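Local coordinates for Lin2118 protein (Listeria innocua, PDB 3OOU) that probably binds DNA sequence-specifically as a transcription regulator, this chain being the C-terminal AraC-type helix-turn-helix part of a longer response-regulator protein, at residues 25-28 against 29-33; 39-42 against 43-47; 51-54 against 55-59; 85-88 against 89-92. All coordinates share one frame; numbering follows the deposited sequence. Where two conformers were deposited one is given.

Interaction 1: 25-28 against 29-33; sequences KTLG and NDFHI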
loop_
_atom_site.group_PDB
_atom_site.type_symbol
_atom_site.label_atom_id
_atom_site.label_comp_id
_atom_site.label_asym_id
_atom_site.label_seq_id
_atom_site.Cartn_x
_atom_site.Cartn_y
_atom_site.Cartn_z
ATOM N N LYS A 25 2.321 5.079 -12.857
ATOM C CA LYS A 25 1.669 5.514 -14.092
ATOM C C LYS A 25 0.395 6.317 -13.808
ATOM O O LYS A 25 0.184 7.367 -14.415
ATOM C CB LYS A 25 1.374 4.326 -15.016
ATOM C CG LYS A 25 2.613 3.725 -15.649
ATOM C CD LYS A 25 2.224 2.657 -16.667
ATOM C CE LYS A 25 3.446 1.912 -17.176
ATOM N NZ LYS A 25 4.027 1.041 -16.109
ATOM N N THR A 26 -0.442 5.853 -12.881
ATOM C CA THR A 26 -1.676 6.596 -12.586
ATOM C C THR A 26 -1.340 7.927 -11.907
ATOM O O THR A 26 -1.956 8.945 -12.209
ATOM C CB THR A 26 -2.715 5.799 -11.740
ATOM O OG1 THR A 26 -2.218 5.582 -10.412
ATOM C CG2 THR A 26 -3.048 4.455 -12.396
ATOM N N LEU A 27 -0.342 7.916 -11.026
ATOM C CA LEU A 27 0.104 9.145 -10.361
ATOM C C LEU A 27 0.690 10.122 -11.361
ATOM O O LEU A 27 0.408 11.314 -11.299
ATOM C CB LEU A 27 1.125 8.843 -9.271
ATOM C CG LEU A 27 0.553 8.206 -8.013
ATOM C CD1 LEU A 27 1.683 7.586 -7.232
ATOM C CD2 LEU A 27 -0.191 9.224 -7.156
ATOM N N GLY A 28 1.485 9.613 -12.295
ATOM C CA GLY A 28 2.078 10.452 -13.335
ATOM C C GLY A 28 1.005 11.127 -14.165
ATOM O O GLY A 28 1.118 12.308 -14.511
ATOM N N ASN A 29 -0.045 10.376 -14.480
ATOM C CA ASN A 29 -1.158 10.932 -15.235
ATOM C C ASN A 29 -1.919 11.975 -14.418
ATOM O O ASN A 29 -2.222 13.054 -14.931
ATOM C CB ASN A 29 -2.077 9.820 -15.751
ATOM C CG ASN A 29 -1.452 9.029 -16.899
ATOM O OD1 ASN A 29 -0.609 9.542 -17.644
ATOM N ND2 ASN A 29 -1.873 7.779 -17.053
ATOM N N ASP A 30 -2.174 11.676 -13.145
ATOM C CA ASP A 30 -2.899 12.596 -12.254
ATOM C C ASP A 30 -2.126 13.893 -12.014
ATOM O O ASP A 30 -2.709 14.984 -11.977
ATOM C CB ASP A 30 -3.205 11.925 -10.910
ATOM C CG ASP A 30 -4.238 10.807 -11.023
ATOM O OD1 ASP A 30 -4.971 10.746 -12.034
ATOM O OD2 ASP A 30 -4.317 9.987 -10.086
ATOM N N PHE A 31 -0.809 13.774 -11.869
ATOM C CA PHE A 31 0.035 14.928 -11.569
ATOM C C PHE A 31 0.635 15.594 -12.806
ATOM O O PHE A 31 1.240 16.664 -12.696
ATOM C CB PHE A 31 1.126 14.547 -10.561
ATOM C CG PHE A 31 0.635 14.476 -9.140
ATOM C CD1 PHE A 31 0.220 13.269 -8.586
ATOM C CD2 PHE A 31 0.572 15.629 -8.355
ATOM C CE1 PHE A 31 -0.239 13.207 -7.268
ATOM C CE2 PHE A 31 0.112 15.576 -7.041
ATOM C CZ PHE A 31 -0.292 14.362 -6.495
ATOM N N HIS A 32 0.437 14.980 -13.974
ATOM C CA HIS A 32 1.048 15.433 -15.235
ATOM C C HIS A 32 2.565 15.556 -15.080
ATOM O O HIS A 32 3.173 16.576 -15.428
ATOM C CB HIS A 32 0.410 16.741 -15.747
ATOM C CG HIS A 32 0.835 17.120 -17.135
ATOM N ND1 HIS A 32 0.571 16.335 -18.239
ATOM C CD2 HIS A 32 1.502 18.205 -17.599
ATOM C CE1 HIS A 32 1.061 16.916 -19.319
ATOM N NE2 HIS A 32 1.633 18.050 -18.959
ATOM N N ILE A 33 3.166 14.504 -14.534
ATOM C CA ILE A 33 4.611 14.445 -14.353
ATOM C C ILE A 33 5.089 13.085 -14.834
ATOM O O ILE A 33 4.427 12.068 -14.609
ATOM C CB ILE A 33 5.025 14.694 -12.866
ATOM C CG1 ILE A 33 4.566 16.087 -12.400
ATOM C CG2 ILE A 33 6.541 14.528 -12.683
ATOM C CD1 ILE A 33 4.840 16.408 -10.939
HETATM O O HOH W 1 2.010 8.139 -16.398
HETATM O O HOH W 2 -3.240 7.710 -9.009
HETATM O O HOH W 3 0.984 12.142 -17.961
#

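Interaction 2: 39-42 against 43-47; sequences GQLF and QKEMG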
loop_
_atom_site.group_PDB
_atom_site.type_symbol
_atom_site.label_atom_id
_atom_site.label_comp_id
_atom_site.label_asym_id
_atom_site.label_seq_id
_atom_site.Cartn_x
_atom_site.Cartn_y
_atom_site.Cartn_z
ATOM N N GLY A 39 9.150 7.934 -10.040
ATOM C CA GLY A 39 9.718 6.769 -9.361
ATOM C C GLY A 39 11.124 7.029 -8.851
ATOM O O GLY A 39 11.479 6.629 -7.737
ATOM N N GLN A 40 11.923 7.716 -9.666
ATOM C CA GLN A 40 13.316 8.011 -9.307
ATOM C C GLN A 40 13.410 8.984 -8.149
ATOM O O GLN A 40 14.205 8.790 -7.231
ATOM C CB GLN A 40 14.075 8.573 -10.505
ATOM C CG GLN A 40 14.249 7.570 -11.614
ATOM C CD GLN A 40 14.735 8.205 -12.889
ATOM O OE1 GLN A 40 14.317 9.306 -13.244
ATOM N NE2 GLN A 40 15.622 7.513 -13.594
ATOM N N LEU A 41 12.597 10.034 -8.205
ATOM C CA LEU A 41 12.534 11.025 -7.144
ATOM C C LEU A 41 12.071 10.362 -5.844
ATOM O O LEU A 41 12.616 10.636 -4.767
ATOM C CB LEU A 41 11.597 12.169 -7.547
ATOM C CG LEU A 41 11.357 13.272 -6.517
ATOM C CD1 LEU A 41 12.636 14.062 -6.231
ATOM C CD2 LEU A 41 10.241 14.188 -6.992
ATOM N N PHE A 42 11.092 9.461 -5.958
ATOM C CA PHE A 42 10.605 8.726 -4.800
ATOM C C PHE A 42 11.704 7.857 -4.186
ATOM O O PHE A 42 11.929 7.917 -2.969
ATOM C CB PHE A 42 9.352 7.904 -5.137
ATOM C CG PHE A 42 8.570 7.490 -3.925
ATOM C CD1 PHE A 42 7.447 8.211 -3.528
ATOM C CD2 PHE A 42 8.973 6.401 -3.162
ATOM C CE1 PHE A 42 6.729 7.847 -2.398
ATOM C CE2 PHE A 42 8.260 6.025 -2.029
ATOM C CZ PHE A 42 7.134 6.746 -1.648
ATOM N N GLN A 43 12.394 7.082 -5.029
ATOM C CA GLN A 43 13.505 6.244 -4.581
ATOM C C GLN A 43 14.591 7.068 -3.904
ATOM O O GLN A 43 15.127 6.667 -2.863
ATOM C CB GLN A 43 14.106 5.457 -5.745
ATOM C CG GLN A 43 13.402 4.158 -6.052
ATOM C CD GLN A 43 14.385 3.044 -6.359
ATOM O OE1 GLN A 43 14.983 2.461 -5.451
ATOM N NE2 GLN A 43 14.557 2.742 -7.640
ATOM N N LYS A 44 14.905 8.223 -4.486
ATOM C CA LYS A 44 15.920 9.120 -3.934
ATOM C C LYS A 44 15.544 9.638 -2.548
ATOM O O LYS A 44 16.352 9.569 -1.616
ATOM C CB LYS A 44 16.180 10.298 -4.880
ATOM C CG LYS A 44 17.184 11.321 -4.329
ATOM C CD LYS A 44 17.397 12.488 -5.283
ATOM C CE LYS A 44 18.054 12.056 -6.590
ATOM N NZ LYS A 44 19.385 11.442 -6.348
ATOM N N GLU A 45 14.324 10.151 -2.413
ATOM C CA GLU A 45 13.914 10.855 -1.193
ATOM C C GLU A 45 13.450 9.924 -0.079
ATOM O O GLU A 45 13.624 10.235 1.105
ATOM C CB GLU A 45 12.838 11.900 -1.510
ATOM C CG GLU A 45 13.325 13.028 -2.425
ATOM C CD GLU A 45 14.534 13.771 -1.861
ATOM O OE1 GLU A 45 14.572 14.019 -0.634
ATOM O OE2 GLU A 45 15.446 14.110 -2.644
HETATM N N MSE A 46 12.875 8.785 -0.460
HETATM C CA MSE A 46 12.321 7.838 0.512
HETATM C C MSE A 46 13.216 6.632 0.792
HETATM O O MSE A 46 13.000 5.915 1.776
HETATM C CB MSE A 46 10.927 7.374 0.079
HETATM C CG MSE A 46 9.946 8.519 -0.173
HETATM SE SE MSE A 46 9.712 9.691 1.354
HETATM C CE MSE A 46 9.103 8.393 2.643
ATOM N N GLY A 47 14.202 6.408 -0.073
ATOM C CA GLY A 47 15.161 5.309 0.094
ATOM C C GLY A 47 14.651 3.927 -0.273
ATOM O O GLY A 47 15.285 2.916 0.052
#

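Interaction 3: 51-54 against 55-59; sequences TDYL and NRYRV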
loop_
_atom_site.group_PDB
_atom_site.type_symbol
_atom_site.label_atom_id
_atom_site.label_comp_id
_atom_site.label_asym_id
_atom_site.label_seq_id
_atom_site.Cartn_x
_atom_site.Cartn_y
_atom_site.Cartn_z
ATOM N N THR A 51 6.464 1.288 -4.841
ATOM C CA THR A 51 5.572 0.161 -4.557
ATOM C C THR A 51 5.830 -0.452 -3.183
ATOM O O THR A 51 4.893 -0.917 -2.536
ATOM C CB THR A 51 5.592 -0.930 -5.655
ATOM O OG1 THR A 51 6.891 -1.515 -5.739
ATOM C CG2 THR A 51 5.185 -0.347 -7.003
ATOM N N ASP A 52 7.085 -0.440 -2.726
ATOM C CA ASP A 52 7.395 -0.970 -1.389
ATOM C C ASP A 52 6.826 -0.077 -0.278
ATOM O O ASP A 52 6.270 -0.580 0.707
ATOM C CB ASP A 52 8.899 -1.217 -1.227
ATOM C CG ASP A 52 9.404 -2.324 -2.146
ATOM O OD1 ASP A 52 8.761 -3.394 -2.198
ATOM O OD2 ASP A 52 10.438 -2.123 -2.820
ATOM N N TYR A 53 6.920 1.240 -0.458
ATOM C CA TYR A 53 6.296 2.179 0.471
ATOM C C TYR A 53 4.779 1.981 0.494
ATOM O O TYR A 53 4.164 1.938 1.563
ATOM C CB TYR A 53 6.616 3.625 0.084
ATOM C CG TYR A 53 5.952 4.655 0.975
ATOM C CD1 TYR A 53 6.633 5.203 2.064
ATOM C CD2 TYR A 53 4.643 5.084 0.732
ATOM C CE1 TYR A 53 6.028 6.145 2.887
ATOM C CE2 TYR A 53 4.034 6.026 1.551
ATOM C CZ TYR A 53 4.734 6.548 2.628
ATOM O OH TYR A 53 4.149 7.481 3.450
ATOM N N LEU A 54 4.180 1.871 -0.689
ATOM C CA LEU A 54 2.739 1.711 -0.786
ATOM C C LEU A 54 2.259 0.399 -0.161
ATOM O O LEU A 54 1.254 0.390 0.561
ATOM C CB LEU A 54 2.269 1.849 -2.239
ATOM C CG LEU A 54 0.759 1.764 -2.466
ATOM C CD1 LEU A 54 -0.014 2.841 -1.690
ATOM C CD2 LEU A 54 0.462 1.857 -3.954
ATOM N N ASN A 55 2.983 -0.690 -0.411
ATOM C CA ASN A 55 2.652 -1.975 0.210
ATOM C C ASN A 55 2.713 -1.923 1.739
ATOM O O ASN A 55 1.802 -2.420 2.400
ATOM C CB ASN A 55 3.532 -3.107 -0.345
ATOM C CG ASN A 55 3.032 -3.637 -1.684
ATOM O OD1 ASN A 55 3.777 -3.682 -2.673
ATOM N ND2 ASN A 55 1.775 -4.046 -1.722
ATOM N N ARG A 56 3.763 -1.327 2.308
ATOM C CA ARG A 56 3.834 -1.220 3.764
ATOM C C ARG A 56 2.643 -0.419 4.300
ATOM O O ARG A 56 2.034 -0.805 5.306
ATOM C CB ARG A 56 5.166 -0.621 4.229
ATOM C CG ARG A 56 5.426 -0.840 5.724
ATOM C CD ARG A 56 6.722 -0.188 6.185
ATOM N NE ARG A 56 6.898 1.113 5.557
ATOM C CZ ARG A 56 7.749 1.354 4.569
ATOM N NH1 ARG A 56 8.533 0.387 4.111
ATOM N NH2 ARG A 56 7.822 2.567 4.046
ATOM N N TYR A 57 2.305 0.676 3.618
ATOM C CA TYR A 57 1.203 1.540 4.026
ATOM C C TYR A 57 -0.123 0.760 4.026
ATOM O O TYR A 57 -0.886 0.796 4.993
ATOM C CB TYR A 57 1.122 2.775 3.108
ATOM C CG TYR A 57 0.225 3.868 3.644
ATOM C CD1 TYR A 57 0.744 4.901 4.423
ATOM C CD2 TYR A 57 -1.148 3.859 3.386
ATOM C CE1 TYR A 57 -0.081 5.900 4.929
ATOM C CE2 TYR A 57 -1.981 4.854 3.890
ATOM C CZ TYR A 57 -1.441 5.874 4.655
ATOM O OH TYR A 57 -2.263 6.862 5.168
ATOM N N ARG A 58 -0.364 0.025 2.945
ATOM C CA ARG A 58 -1.580 -0.762 2.796
ATOM C C ARG A 58 -1.655 -1.915 3.784
ATOM O O ARG A 58 -2.717 -2.184 4.352
ATOM C CB ARG A 58 -1.671 -1.287 1.369
ATOM C CG ARG A 58 -2.001 -0.192 0.367
ATOM C CD ARG A 58 -1.932 -0.707 -1.055
ATOM N NE ARG A 58 -2.663 0.187 -1.951
ATOM C CZ ARG A 58 -2.664 0.093 -3.277
ATOM N NH1 ARG A 58 -1.941 -0.846 -3.884
ATOM N NH2 ARG A 58 -3.391 0.942 -4.002
ATOM N N VAL A 59 -0.526 -2.591 3.996
ATOM C CA VAL A 59 -0.487 -3.708 4.939
ATOM C C VAL A 59 -0.733 -3.215 6.366
ATOM O O VAL A 59 -1.408 -3.887 7.145
ATOM C CB VAL A 59 0.824 -4.528 4.812
ATOM C CG1 VAL A 59 0.989 -5.491 5.981
ATOM C CG2 VAL A 59 0.833 -5.296 3.496
HETATM O O HOH W 4 5.023 3.081 4.050
#

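Interaction 4: 85-88 against 89-92; sequences MAYF and YRQF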
loop_
_atom_site.group_PDB
_atom_site.type_symbol
_atom_site.label_atom_id
_atom_site.label_comp_id
_atom_site.label_asym_id
_atom_site.label_seq_id
_atom_site.Cartn_x
_atom_site.Cartn_y
_atom_site.Cartn_z
HETATM N N MSE A 85 -5.049 -11.388 -4.864
HETATM C CA MSE A 85 -4.980 -12.014 -3.548
HETATM C C MSE A 85 -3.664 -12.752 -3.268
HETATM O O MSE A 85 -3.198 -12.772 -2.127
HETATM C CB MSE A 85 -6.195 -12.911 -3.315
HETATM C CG MSE A 85 -7.494 -12.123 -3.165
HETATM SE SE MSE A 85 -7.372 -10.736 -1.799
HETATM C CE MSE A 85 -6.982 -11.870 -0.272
ATOM N N ALA A 86 -3.070 -13.348 -4.300
ATOM C CA ALA A 86 -1.754 -13.968 -4.156
ATOM C C ALA A 86 -0.722 -12.899 -3.801
ATOM O O ALA A 86 0.129 -13.106 -2.929
ATOM C CB ALA A 86 -1.358 -14.708 -5.432
ATOM N N TYR A 87 -0.822 -11.749 -4.467
ATOM C CA TYR A 87 0.065 -10.616 -4.210
ATOM C C TYR A 87 -0.140 -10.062 -2.800
ATOM O O TYR A 87 0.833 -9.847 -2.078
ATOM C CB TYR A 87 -0.148 -9.541 -5.275
ATOM C CG TYR A 87 0.781 -8.353 -5.210
ATOM C CD1 TYR A 87 2.162 -8.504 -5.379
ATOM C CD2 TYR A 87 0.275 -7.066 -5.019
ATOM C CE1 TYR A 87 3.014 -7.399 -5.344
ATOM C CE2 TYR A 87 1.116 -5.957 -4.982
ATOM C CZ TYR A 87 2.482 -6.134 -5.141
ATOM O OH TYR A 87 3.313 -5.037 -5.116
ATOM N N PHE A 88 -1.398 -9.857 -2.399
ATOM C CA PHE A 88 -1.694 -9.441 -1.025
ATOM C C PHE A 88 -1.053 -10.389 -0.012
ATOM O O PHE A 88 -0.407 -9.953 0.945
ATOM C CB PHE A 88 -3.203 -9.359 -0.774
ATOM C CG PHE A 88 -3.563 -9.151 0.675
ATOM C CD1 PHE A 88 -3.249 -7.955 1.317
ATOM C CD2 PHE A 88 -4.205 -10.154 1.402
ATOM C CE1 PHE A 88 -3.575 -7.753 2.658
ATOM C CE2 PHE A 88 -4.541 -9.962 2.752
ATOM C CZ PHE A 88 -4.223 -8.757 3.377
ATOM N N TYR A 89 -1.238 -11.686 -0.238
ATOM C CA TYR A 89 -0.693 -12.714 0.637
ATOM C C TYR A 89 0.825 -12.565 0.804
ATOM O O TYR A 89 1.331 -12.571 1.931
ATOM C CB TYR A 89 -1.057 -14.092 0.088
ATOM C CG TYR A 89 -0.841 -15.229 1.050
ATOM C CD1 TYR A 89 -1.730 -15.461 2.104
ATOM C CD2 TYR A 89 0.236 -16.095 0.890
ATOM C CE1 TYR A 89 -1.534 -16.513 2.989
ATOM C CE2 TYR A 89 0.441 -17.152 1.767
ATOM C CZ TYR A 89 -0.444 -17.353 2.812
ATOM O OH TYR A 89 -0.236 -18.409 3.667
ATOM N N ARG A 90 1.531 -12.400 -0.312
ATOM C CA ARG A 90 2.989 -12.208 -0.294
ATOM C C ARG A 90 3.377 -10.934 0.449
ATOM O O ARG A 90 4.277 -10.933 1.296
ATOM C CB ARG A 90 3.553 -12.145 -1.716
ATOM C CG ARG A 90 3.670 -13.476 -2.425
ATOM C CD ARG A 90 4.504 -13.367 -3.701
ATOM N NE ARG A 90 3.904 -12.492 -4.712
ATOM C CZ ARG A 90 2.963 -12.862 -5.581
ATOM N NH1 ARG A 90 2.484 -14.102 -5.578
ATOM N NH2 ARG A 90 2.497 -11.986 -6.458
ATOM N N GLN A 91 2.675 -9.848 0.136
ATOM C CA GLN A 91 3.002 -8.544 0.696
ATOM C C GLN A 91 2.731 -8.431 2.192
ATOM O O GLN A 91 3.512 -7.814 2.920
ATOM C CB GLN A 91 2.282 -7.441 -0.086
ATOM C CG GLN A 91 2.826 -7.245 -1.502
ATOM C CD GLN A 91 4.309 -6.913 -1.522
ATOM O OE1 GLN A 91 4.800 -6.153 -0.686
ATOM N NE2 GLN A 91 5.029 -7.493 -2.475
ATOM N N PHE A 92 1.635 -9.031 2.650
ATOM C CA PHE A 92 1.313 -9.038 4.074
ATOM C C PHE A 92 2.397 -9.794 4.846
ATOM O O PHE A 92 2.868 -9.323 5.884
ATOM C CB PHE A 92 -0.065 -9.660 4.334
ATOM C CG PHE A 92 -0.601 -9.387 5.712
ATOM C CD1 PHE A 92 -1.476 -8.332 5.933
ATOM C CD2 PHE A 92 -0.223 -10.180 6.799
ATOM C CE1 PHE A 92 -1.975 -8.070 7.216
ATOM C CE2 PHE A 92 -0.712 -9.915 8.078
ATOM C CZ PHE A 92 -1.594 -8.866 8.284
#

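Interaction 1: 25-28 against 29-33
Lys25 O accepts the backbone N-H of Asn29, one turn further along helix 24-31, with N and O 3.0 Å apart. A water also donates to Lys25 O and reaches on, weakly, to Asn29 OD1. Asn29 ND2 is poorly angled for a bond to Lys25 O. Thr26 O takes Asp30 N in the same way as Lys25 O takes Asn29 N. The two side chains share a second water, 2.7 Å from Thr26 OG1 and 2.7 Å from Asp30 OD2, to which it donates. Thr26 OG1 is also hydrogen-bonded to Ser23 N, just before the helix begins. Leu27 O accepts Phe31 N at 2.8 Å and lies at the edge of the Phe31 ring, in its plane, 3.3 Å from Phe31 CD1. Leu27 and Phe31 run side by side, with Leu27 CD2 4.0 Å from Phe31 CE1. Both rest on Tyr13 of helix 6-17, whose ring meets that of Phe31 edge-to-face. Gly28 O accepts Ile33 N at 3.0 Å, in the carbonyl plane on a lone pair. His32 turns the chain with a positive phi of 54°, and His32 N bonds weakly to Asn29 O. The pattern fits a Schellman motif, its inner bond weak. Gly28 O, and weakly Asn29 O, thus keep backbone partners as the helix stops, helped by water on the polar side, while the apolar side faces helix 6-17.

Interaction 2: 39-42 against 43-47
Met46, present as selenomethionine, covers one face of the Phe42 ring with a methylene group rather than with its selenium. Met46 CG lies 3.6 Å from the ring centroid of Phe42, 15° off the normal, in a CH-pi contact. The selenium stands higher over the same ring, with Met46 SE 5.2 Å from the Phe42 centroid. It is a Met-aromatic contact at a distance. The closest pair between the two side chains is Phe42 CE2 to Met46 CG, 3.5 Å. The first torsion of Phe42 makes this possible: CG is anti to the backbone N (chi1 -162°), and the ring stands beside the turn that carries Met46. The backbone ties the pair as well, since Met46 N donates to Phe42 O at 2.8 Å. Beyond the pair, Phe42 packs on Ile7 and Leu11 of helix 6-17 and meets Tyr53 edge-to-face. Met46 also touches Leu11. On a neighbouring side of the helix, Leu41 CD1 rests 4.0 Å from Glu45 CG, and Leu41 packs on Ile6. Gln40, Gln43 and Lys44 join in mainly through the backbone: Gln43 N bonds to Gly39 O, and Lys44 N to Gln40 O. Gly47, just past the helix, turns the chain with a positive phi of 77°, its N bonded to Gln43 O at 3.0 Å. Helix 35-46 lies in the AraC-type helix-turn-helix domain. It has an apolar side packed on helix 6-17 and a polar outer side, as expected of a helix-turn-helix fold that probably binds DNA.

Interaction 3: 51-54 against 55-59
Leu54 and Arg58 meet one turn apart on helix 50-68, which is consistent with the long connecting helix of AraC-type helix-turn-helix domains. Leu54 lies over one face of the Arg58 guanidinium, with CD2 3.6 Å from Arg58 NH1. Leu54 CG is anti to the backbone N (chi1 -177°), which sends its methyl groups along the helix toward the arginine. Arg58 is extended from CG to NE, and its NE is bonded to Phe18 O, which helps to fix the flat group. Leu54 also packs on Ile14 of helix 6-17. Asn55 is buried on another side of the helix. Its N donates to Thr51 O at 2.9 Å, and its CB sits 3.4 Å from Thr51 O. It packs on Gln91 and His95 of helix 85-96. Tyr53 touches Leu11 and Ile14. Arg56 crosses it at about a right angle, the planes 88° apart. Arg56 was modelled in two conformers, so that approach is doubtful; in the one given, NH2 forms a salt bridge with Glu48. A water sits over the centre of the Tyr53 ring and donates to Tyr53 O at 2.9 Å.

Interaction 4: 85-88 against 89-92
Gln91 CG lies over the centre of the Tyr87 ring, 3.9 Å from its centroid, in a CH-pi contact. The Gln91 chain bends at chi2 (-58°), which sends its amide out over the rim on the same face, with Gln91 NE2 3.5 Å from Tyr87 CE1. Arg90 approaches the same ring from the edge: its NH2 is in the ring plane, 3.7 Å from Tyr87 CD1. One face of the Arg90 guanidinium covers Ala86 O and Tyr87 CA. Round the helix, Phe88 and Phe92 point the same way. Their rings are oblique, planes at 60°, and touch at Phe88 CZ and Phe92 CD1, 3.8 Å apart. The backbone holds both pairs in step: Gln91 N bonds to Tyr87 O at 2.9 Å, and Phe92 N to Phe88 O at 2.8 Å. Further out, Asp84 OD1 takes the Tyr87 N-H at the start of the helix. Phe88 packs on Ala77 of helix 73-79 and Pro100, and Phe92 packs on Val59 and Leu66 of helix 50-68. Helix 85-96, packed on helices 50-68, 73-79 and 100-107, is part of the helical bundle of an AraC-type helix-turn-helix domain, probably for binding DNA.

Overall arrangement
From the N terminus the four contacts come in series, and none nests in or crosses another. Each spans neighbouring turns of one helix, and interaction 1 also closes the turn that leads on to helix 35-46. Interactions 1 and 2 lie on successive helices 24-31 and 35-46, with nearest atoms about 7 Å apart. Interaction 2 touches interaction 3 through Phe42 and Met46 against Tyr53. Interaction 3, on helix 50-68, touches interaction 4 on helix 85-96, where Asn55 meets Tyr87 and Gln91, and Val59 meets Gln91 and Phe92. Interactions 1 and 4 lie on opposite sides of the chain's centre, their centres about 25 Å apart. Helix 50-68 thus connects helix 35-46 with helix 85-96.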